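PDB 3H74: pyridoxal kinase from Lactobacillus plantarum, which probably catalyses the ATP-dependent phosphorylation of pyridoxal, giving the cofactor form pyridoxal 5'-phosphate, as a kinase of the ribokinase clan. Local coordinates for residues Pro157-Ile162 and Ala176-Val181; Asp11-Ala14 and Ile18-Ser21; Leu27-Tyr32 and Asp265-Ile270. One frame throughout, in Å; residues are numbered along the deposited sequence. Where two conformers were deposited one is given.

Contact 1 (Pro157-Ile162 and Ala176-Val181)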
loop_
_atom_site.group_PDB
_atom_site.type_symbol
_atom_site.label_atom_id
_atom_site.label_comp_id
_atom_site.label_asym_id
_atom_site.label_seq_id
_atom_site.Cartn_x
_atom_site.Cartn_y
_atom_site.Cartn_z
ATOM N N PRO A 157 -2.257 2.096 -20.245
ATOM C CA PRO A 157 -2.100 3.526 -20.519
ATOM C C PRO A 157 -0.676 3.868 -20.946
ATOM O O PRO A 157 0.262 3.112 -20.666
ATOM C CB PRO A 157 -2.418 4.178 -19.170
ATOM C CG PRO A 157 -2.059 3.134 -18.163
ATOM C CD PRO A 157 -2.428 1.827 -18.804
ATOM N N ASP A 158 -0.534 5.001 -21.631
ATOM C CA ASP A 158 0.761 5.529 -22.027
ATOM C C ASP A 158 1.440 6.103 -20.792
ATOM O O ASP A 158 1.039 7.150 -20.280
ATOM C CB ASP A 158 0.589 6.607 -23.107
ATOM C CG ASP A 158 1.908 7.049 -23.716
ATOM O OD1 ASP A 158 2.978 6.814 -23.118
ATOM O OD2 ASP A 158 1.871 7.638 -24.820
ATOM N N LEU A 159 2.469 5.401 -20.327
ATOM C CA LEU A 159 3.200 5.779 -19.116
ATOM C C LEU A 159 3.873 7.147 -19.236
ATOM O O LEU A 159 4.031 7.856 -18.241
ATOM C CB LEU A 159 4.220 4.696 -18.746
ATOM C CG LEU A 159 3.649 3.319 -18.377
ATOM C CD1 LEU A 159 4.761 2.287 -18.258
ATOM C CD2 LEU A 159 2.811 3.371 -17.095
ATOM N N GLU A 160 4.240 7.521 -20.463
ATOM C CA GLU A 160 4.824 8.838 -20.739
ATOM C C GLU A 160 3.822 9.978 -20.509
ATOM O O GLU A 160 4.217 11.132 -20.342
ATOM C CB GLU A 160 5.365 8.901 -22.178
ATOM C CG GLU A 160 6.327 7.769 -22.554
ATOM C CD GLU A 160 7.739 7.975 -22.033
ATOM O OE1 GLU A 160 8.067 9.095 -21.584
ATOM O OE2 GLU A 160 8.534 7.012 -22.082
ATOM N N VAL A 161 2.530 9.654 -20.515
ATOM C CA VAL A 161 1.479 10.645 -20.276
ATOM C C VAL A 161 0.929 10.560 -18.840
ATOM O O VAL A 161 0.824 11.578 -18.149
ATOM C CB VAL A 161 0.334 10.542 -21.327
ATOM C CG1 VAL A 161 -0.813 11.479 -20.985
ATOM C CG2 VAL A 161 0.856 10.847 -22.730
ATOM N N ILE A 162 0.595 9.349 -18.395
ATOM C CA ILE A 162 -0.055 9.172 -17.090
ATOM C C ILE A 162 0.872 9.413 -15.891
ATOM O O ILE A 162 0.460 10.027 -14.905
ATOM C CB ILE A 162 -0.843 7.821 -17.001
ATOM C CG1 ILE A 162 -1.769 7.800 -15.778
ATOM C CG2 ILE A 162 0.085 6.605 -17.034
ATOM C CD1 ILE A 162 -2.950 6.842 -15.915
ATOM N N ALA A 176 5.368 8.925 -8.139
ATOM C CA ALA A 176 4.225 8.093 -8.471
ATOM C C ALA A 176 4.748 6.777 -9.052
ATOM O O ALA A 176 5.522 6.769 -10.012
ATOM C CB ALA A 176 3.329 8.806 -9.469
ATOM N N VAL A 177 4.345 5.666 -8.452
ATOM C CA VAL A 177 4.766 4.349 -8.908
ATOM C C VAL A 177 3.533 3.514 -9.224
ATOM O O VAL A 177 2.747 3.217 -8.319
ATOM C CB VAL A 177 5.607 3.630 -7.822
ATOM C CG1 VAL A 177 6.065 2.269 -8.319
ATOM C CG2 VAL A 177 6.788 4.477 -7.389
ATOM N N ILE A 178 3.347 3.136 -10.487
ATOM C CA ILE A 178 2.250 2.241 -10.856
ATOM C C ILE A 178 2.729 0.800 -10.696
ATOM O O ILE A 178 3.783 0.451 -11.206
ATOM C CB ILE A 178 1.719 2.517 -12.288
ATOM C CG1 ILE A 178 1.187 3.948 -12.375
ATOM C CG2 ILE A 178 0.628 1.515 -12.656
ATOM C CD1 ILE A 178 0.774 4.385 -13.781
ATOM N N THR A 179 1.955 -0.029 -9.995
ATOM C CA THR A 179 2.469 -1.311 -9.467
ATOM C C THR A 179 2.133 -2.604 -10.234
ATOM O O THR A 179 2.628 -3.678 -9.882
ATOM C CB THR A 179 2.026 -1.511 -8.000
ATOM O OG1 THR A 179 0.598 -1.527 -7.945
ATOM C CG2 THR A 179 2.579 -0.393 -7.103
ATOM N N ASP A 180 1.312 -2.503 -11.272
ATOM C CA ASP A 180 0.810 -3.689 -11.980
ATOM C C ASP A 180 1.091 -3.615 -13.475
ATOM O O ASP A 180 0.346 -4.174 -14.292
ATOM C CB ASP A 180 -0.697 -3.850 -11.738
ATOM C CG ASP A 180 -1.512 -2.668 -12.262
ATOM O OD1 ASP A 180 -0.906 -1.676 -12.713
ATOM O OD2 ASP A 180 -2.760 -2.732 -12.227
ATOM N N VAL A 181 2.155 -2.917 -13.837
ATOM C CA VAL A 181 2.491 -2.749 -15.239
ATOM C C VAL A 181 3.034 -4.065 -15.778
ATOM O O VAL A 181 3.967 -4.638 -15.214
ATOM C CB VAL A 181 3.514 -1.612 -15.448
ATOM C CG1 VAL A 181 3.941 -1.525 -16.908
ATOM C CG2 VAL A 181 2.931 -0.281 -15.007
#
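Helix-on-sheet packing at the flank of the ribokinase-type fold is illustrated by Leu159 and Ile162, in the first turn of helix 159-167, which meet Ile178 and Val181 of strand 178-183. No polar bond joins the two segments; the contact is made by methyl groups. The two branches of Leu159 divide the work. Its CD2 lies against Ile178 CD1 at 4.0 Å, the two side chains passing at a slant, while its CD1 meets Val181 CG1 end to end at 4.1 Å. Ile178 carries CG1 anti to the carbonyl carbon (chi1 -61°), and with chi2 extended (174°) its CD1 reaches the helix, where it meets a second partner, Ile162 CG2, also at 4.0 Å. One methyl of the strand is thus met by two residues of the helix. The two isoleucines cross at about a right angle. Asp158 caps the helix start, its OD1 accepting from Glu160 N at 3.0 Å, the donor standing 36° above the carboxylate plane. Ile178 also touches Leu163 and Leu166 farther along the same helix. Around this apolar patch, helix 142-149 adds Ala145 against both isoleucines, strand 186-192 brings Ala190 against Leu159 and Val181, and backbone bonds from Ile178 to Ala190 and from Val181 to Gly188 tie the strand into its three-stranded antiparallel sheet.

Contact 2 (Asp11-Ala14 and Ile18-Ser21)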
loop_
_atom_site.group_PDB
_atom_site.type_symbol
_atom_site.label_atom_id
_atom_site.label_comp_id
_atom_site.label_asym_id
_atom_site.label_seq_id
_atom_site.Cartn_x
_atom_site.Cartn_y
_atom_site.Cartn_z
ATOM N N ASP A 11 -6.774 -1.384 7.147
ATOM C CA ASP A 11 -7.761 -2.258 7.770
ATOM C C ASP A 11 -7.104 -3.422 8.494
ATOM O O ASP A 11 -6.011 -3.863 8.120
ATOM C CB ASP A 11 -8.727 -2.788 6.717
ATOM C CG ASP A 11 -8.007 -3.505 5.589
ATOM O OD1 ASP A 11 -7.324 -2.841 4.805
ATOM O OD2 ASP A 11 -8.093 -4.756 5.501
ATOM N N LEU A 12 -7.773 -3.908 9.530
ATOM C CA LEU A 12 -7.412 -5.157 10.182
ATOM C C LEU A 12 -8.600 -6.098 10.072
ATOM O O LEU A 12 -9.674 -5.820 10.618
ATOM C CB LEU A 12 -7.055 -4.929 11.652
ATOM C CG LEU A 12 -6.797 -6.199 12.466
ATOM C CD1 LEU A 12 -5.620 -6.995 11.916
ATOM C CD2 LEU A 12 -6.554 -5.844 13.923
ATOM N N SER A 13 -8.403 -7.214 9.372
ATOM C CA SER A 13 -9.359 -8.317 9.428
ATOM C C SER A 13 -8.764 -9.432 10.266
ATOM O O SER A 13 -7.609 -9.842 10.061
ATOM C CB SER A 13 -9.765 -8.825 8.046
ATOM O OG SER A 13 -8.683 -8.879 7.144
ATOM N N ALA A 14 -9.529 -9.932 11.224
ATOM C CA ALA A 14 -9.002 -10.927 12.139
ATOM C C ALA A 14 -8.554 -12.169 11.378
ATOM O O ALA A 14 -7.444 -12.670 11.579
ATOM C CB ALA A 14 -10.038 -11.273 13.211
ATOM N N ILE A 18 -4.190 -10.584 5.437
ATOM C CA ILE A 18 -3.878 -9.463 4.560
ATOM C C ILE A 18 -3.654 -8.208 5.404
ATOM O O ILE A 18 -3.610 -8.283 6.632
ATOM C CB ILE A 18 -4.968 -9.251 3.459
ATOM C CG1 ILE A 18 -6.323 -8.851 4.063
ATOM C CG2 ILE A 18 -5.121 -10.503 2.577
ATOM C CD1 ILE A 18 -7.297 -8.227 3.053
ATOM N N SER A 19 -3.465 -7.084 4.725
ATOM C CA SER A 19 -3.442 -5.749 5.341
ATOM C C SER A 19 -2.635 -5.697 6.650
ATOM O O SER A 19 -1.474 -6.102 6.669
ATOM C CB SER A 19 -4.863 -5.174 5.440
ATOM O OG SER A 19 -5.737 -6.036 6.140
ATOM N N LEU A 20 -3.220 -5.214 7.746
ATOM C CA LEU A 20 -2.443 -5.001 8.959
ATOM C C LEU A 20 -1.860 -6.289 9.520
ATOM O O LEU A 20 -0.759 -6.295 10.069
ATOM C CB LEU A 20 -3.286 -4.298 10.011
ATOM C CG LEU A 20 -2.573 -3.482 11.083
ATOM C CD1 LEU A 20 -1.573 -2.484 10.493
ATOM C CD2 LEU A 20 -3.636 -2.748 11.887
ATOM N N SER A 21 -2.593 -7.399 9.373
ATOM C CA SER A 21 -2.101 -8.697 9.852
ATOM C C SER A 21 -0.820 -9.149 9.148
ATOM O O SER A 21 -0.046 -9.928 9.710
ATOM C CB SER A 21 -3.170 -9.778 9.710
ATOM O OG SER A 21 -3.206 -10.302 8.405
HETATM O O HOH W 1 -5.635 -7.488 8.458
HETATM O O HOH W 2 -6.199 -10.143 7.539
#
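Asp11 and Ser19 share a first torsion of 56°, which tucks Asp11 CG and Ser19 OG each between its own backbone N and carbonyl carbon and brings carboxylate and hydroxyl together. Although the CB of Asp11 leaves the backbone away from residues 18-21, its carboxylate folds back, and OD2 lies 2.8 Å from Ser19 OG. Ser19 OG is also 3.0 Å from Asp11 O. Having one proton for two acceptors, it may bond to either. Ser19 itself has a positive phi of 44°, unusual for a residue with a side chain, at the point where the chain enters helix 19-29. Asp11 O also accepts from Leu20 N at 3.1 Å, in a nearly straight bond of 158°. This is the first junction of a beta-alpha-beta unit: strand 4-13 ends, a short loop follows, and the helix that crosses to strand 32-42 begins against the strand it has just left. One water donates to Ser19 OG at 2.7 Å and accepts from Ser13 N and Ser21 N; another accepts from Ile18 N at 2.9 Å and lies within hydrogen-bonding distance of Ser13 O and Ser13 OG, where its protons cannot all be assigned. Ser21 OG turns back within its own segment to Ile18 O at 2.7 Å, arriving in the carbonyl plane on a lone pair. On the apolar flank Leu12 CD1 rests 4.0 Å from Leu20 CB, the leucines crossing at about a right angle, with Pro38 of strand 32-42 touching both. Ser19 N makes a weak hydrogen bond to Asp215 OD2, in the Gly-Thr-Gly-Asp sequence characteristic of ribokinase relatives.

Contact 3 (Leu27-Tyr32 and Asp265-Ile270)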
loop_
_atom_site.group_PDB
_atom_site.type_symbol
_atom_site.label_atom_id
_atom_site.label_comp_id
_atom_site.label_asym_id
_atom_site.label_seq_id
_atom_site.Cartn_x
_atom_site.Cartn_y
_atom_site.Cartn_z
ATOM N N LEU A 27 6.963 -5.529 8.923
ATOM C CA LEU A 27 7.658 -4.333 9.366
ATOM C C LEU A 27 8.349 -4.532 10.713
ATOM O O LEU A 27 9.415 -3.976 10.954
ATOM C CB LEU A 27 6.718 -3.129 9.344
ATOM C CG LEU A 27 6.398 -2.681 7.906
ATOM C CD1 LEU A 27 5.123 -1.851 7.872
ATOM C CD2 LEU A 27 7.563 -1.928 7.271
ATOM N N THR A 28 7.772 -5.356 11.573
ATOM C CA THR A 28 8.459 -5.742 12.806
ATOM C C THR A 28 9.769 -6.459 12.463
ATOM O O THR A 28 10.821 -6.139 13.026
ATOM C CB THR A 28 7.558 -6.617 13.686
ATOM O OG1 THR A 28 6.398 -5.866 14.053
ATOM C CG2 THR A 28 8.273 -7.053 14.963
ATOM N N ALA A 29 9.725 -7.396 11.519
ATOM C CA ALA A 29 10.938 -8.113 11.125
ATOM C C ALA A 29 11.979 -7.163 10.554
ATOM O O ALA A 29 13.179 -7.386 10.702
ATOM C CB ALA A 29 10.608 -9.213 10.130
HETATM N N MSE A 30 11.535 -6.084 9.931
HETATM C CA MSE A 30 12.419 -5.060 9.366
HETATM C C MSE A 30 12.843 -4.024 10.408
HETATM O O MSE A 30 13.342 -3.003 10.036
HETATM C CB MSE A 30 11.729 -4.373 8.155
HETATM C CG MSE A 30 11.410 -5.384 6.971
HETATM SE SE MSE A 30 10.574 -4.638 5.316
HETATM C CE MSE A 30 12.139 -3.410 5.615
ATOM N N GLN A 31 12.602 -4.293 11.671
ATOM C CA GLN A 31 13.190 -3.525 12.775
ATOM C C GLN A 31 12.452 -2.162 12.989
ATOM O O GLN A 31 13.002 -1.236 13.472
ATOM C CB GLN A 31 14.715 -3.356 12.582
ATOM C CG GLN A 31 15.462 -4.630 12.082
ATOM C CD GLN A 31 16.956 -4.333 11.854
ATOM O OE1 GLN A 31 17.492 -4.014 12.712
ATOM N NE2 GLN A 31 17.415 -4.145 10.648
ATOM N N TYR A 32 11.185 -2.117 12.738
ATOM C CA TYR A 32 10.349 -1.001 13.099
ATOM C C TYR A 32 9.565 -1.234 14.375
ATOM O O TYR A 32 9.105 -2.296 14.599
ATOM C CB TYR A 32 9.348 -0.677 11.944
ATOM C CG TYR A 32 10.028 -0.149 10.696
ATOM C CD1 TYR A 32 10.279 1.201 10.546
ATOM C CD2 TYR A 32 10.444 -1.004 9.710
ATOM C CE1 TYR A 32 10.918 1.672 9.441
ATOM C CE2 TYR A 32 11.085 -0.535 8.609
ATOM C CZ TYR A 32 11.313 0.823 8.482
ATOM O OH TYR A 32 11.935 1.361 7.410
ATOM N N ASP A 265 9.007 -17.174 3.637
ATOM C CA ASP A 265 10.212 -16.936 2.838
ATOM C C ASP A 265 10.579 -15.456 2.862
ATOM O O ASP A 265 11.753 -15.097 2.910
ATOM C CB ASP A 265 10.046 -17.429 1.394
ATOM C CG ASP A 265 10.132 -18.945 1.267
ATOM O OD1 ASP A 265 10.453 -19.625 2.260
ATOM O OD2 ASP A 265 9.874 -19.452 0.152
ATOM N N LEU A 266 9.558 -14.601 2.868
ATOM C CA LEU A 266 9.766 -13.162 2.968
ATOM C C LEU A 266 10.444 -12.762 4.285
ATOM O O LEU A 266 11.419 -12.002 4.304
ATOM C CB LEU A 266 8.437 -12.432 2.764
ATOM C CG LEU A 266 8.442 -10.909 2.914
ATOM C CD1 LEU A 266 9.470 -10.220 2.014
ATOM C CD2 LEU A 266 7.057 -10.358 2.664
ATOM N N LEU A 267 9.939 -13.295 5.393
ATOM C CA LEU A 267 10.552 -13.010 6.694
ATOM C C LEU A 267 12.011 -13.471 6.738
ATOM O O LEU A 267 12.874 -12.774 7.280
ATOM C CB LEU A 267 9.744 -13.643 7.832
ATOM C CG LEU A 267 8.340 -13.062 8.039
ATOM C CD1 LEU A 267 7.621 -13.821 9.128
ATOM C CD2 LEU A 267 8.374 -11.579 8.376
ATOM N N GLN A 268 12.277 -14.633 6.147
ATOM C CA GLN A 268 13.633 -15.161 6.039
ATOM C C GLN A 268 14.559 -14.239 5.236
ATOM O O GLN A 268 15.715 -14.029 5.611
ATOM C CB GLN A 268 13.594 -16.562 5.430
ATOM C CG GLN A 268 14.918 -17.291 5.440
ATOM C CD GLN A 268 14.843 -18.616 4.718
ATOM O OE1 GLN A 268 14.305 -18.708 3.611
ATOM N NE2 GLN A 268 15.391 -19.655 5.336
ATOM N N ALA A 269 14.050 -13.684 4.140
ATOM C CA ALA A 269 14.827 -12.757 3.316
ATOM C C ALA A 269 15.089 -11.449 4.046
ATOM O O ALA A 269 16.183 -10.890 3.947
ATOM C CB ALA A 269 14.143 -12.499 1.983
ATOM N N ILE A 270 14.097 -10.977 4.794
ATOM C CA ILE A 270 14.245 -9.771 5.598
ATOM C C ILE A 270 15.341 -9.954 6.655
ATOM O O ILE A 270 16.216 -9.095 6.814
ATOM C CB ILE A 270 12.906 -9.390 6.256
ATOM C CG1 ILE A 270 11.954 -8.811 5.200
ATOM C CG2 ILE A 270 13.147 -8.404 7.400
ATOM C CD1 ILE A 270 10.498 -8.801 5.607
#
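Met30 and Ile270 lie across one another at roughly a right angle, and the middle of one chain bears on the branches of the other. Ile270 CG2 comes within 3.5 Å of Met30 CG, and Ile270 CD1 reaches Met30 CG at 3.8 Å, so two branches of the isoleucine bear on the same carbon of the selenomethionine. The selenium takes a smaller share, Met30 SE lying 4.2 Å from Ile270 CD1. Beside this pair, the methyl of Ala29 faces the notch between two residues one helical turn apart: Ala29 CB is 3.7 Å from Leu267 CD2 and 3.8 Å from Ile270 CG2. That small side chain is consistent with the close backbone approach, Ala29 CA to Leu267 CA 6.6 Å, and Ile270 CG2 also packs on Ala29 O at 3.5 Å. This carbonyl accepts a hydrogen bond from Asn274 ND2, farther along helix 264-274, so a polar tie reinforces the apolar fit. Met30 O accepts from Arg227 NE, and Trp241 of helix 231-251 touches Ile270. The arrangement joins the C-terminal end of helix 19-29 to helix 264-274, and the first helix stops there in a Schellman motif: Gln31, with its phi of 78°, is the C-prime residue, Tyr32 N bonds back to Leu27 O at 3.1 Å, and Gln31 N bonds to Thr28 O.

How the contacts relate
The three contacts show how chemistry follows position in a fold. Contact 2 is the buried one, nearer the chain's centre than the other two (about 12 Å between centres, against 16 and 17), and there polar groups and waters settle a strand-to-helix junction over a few residues. Contacts 1 and 3 are only partly buried and rely on apolar packing, with no hydrogen bond between their two segments. Contacts 2 and 3 share helix 19-29, one at its start and the other at its end, with centres about 17 Å apart. Contact 1 stands on the opposite side of the chain's centre from contact 2, about 28 Å between centres. Contact 3 alone joins residues distant in sequence.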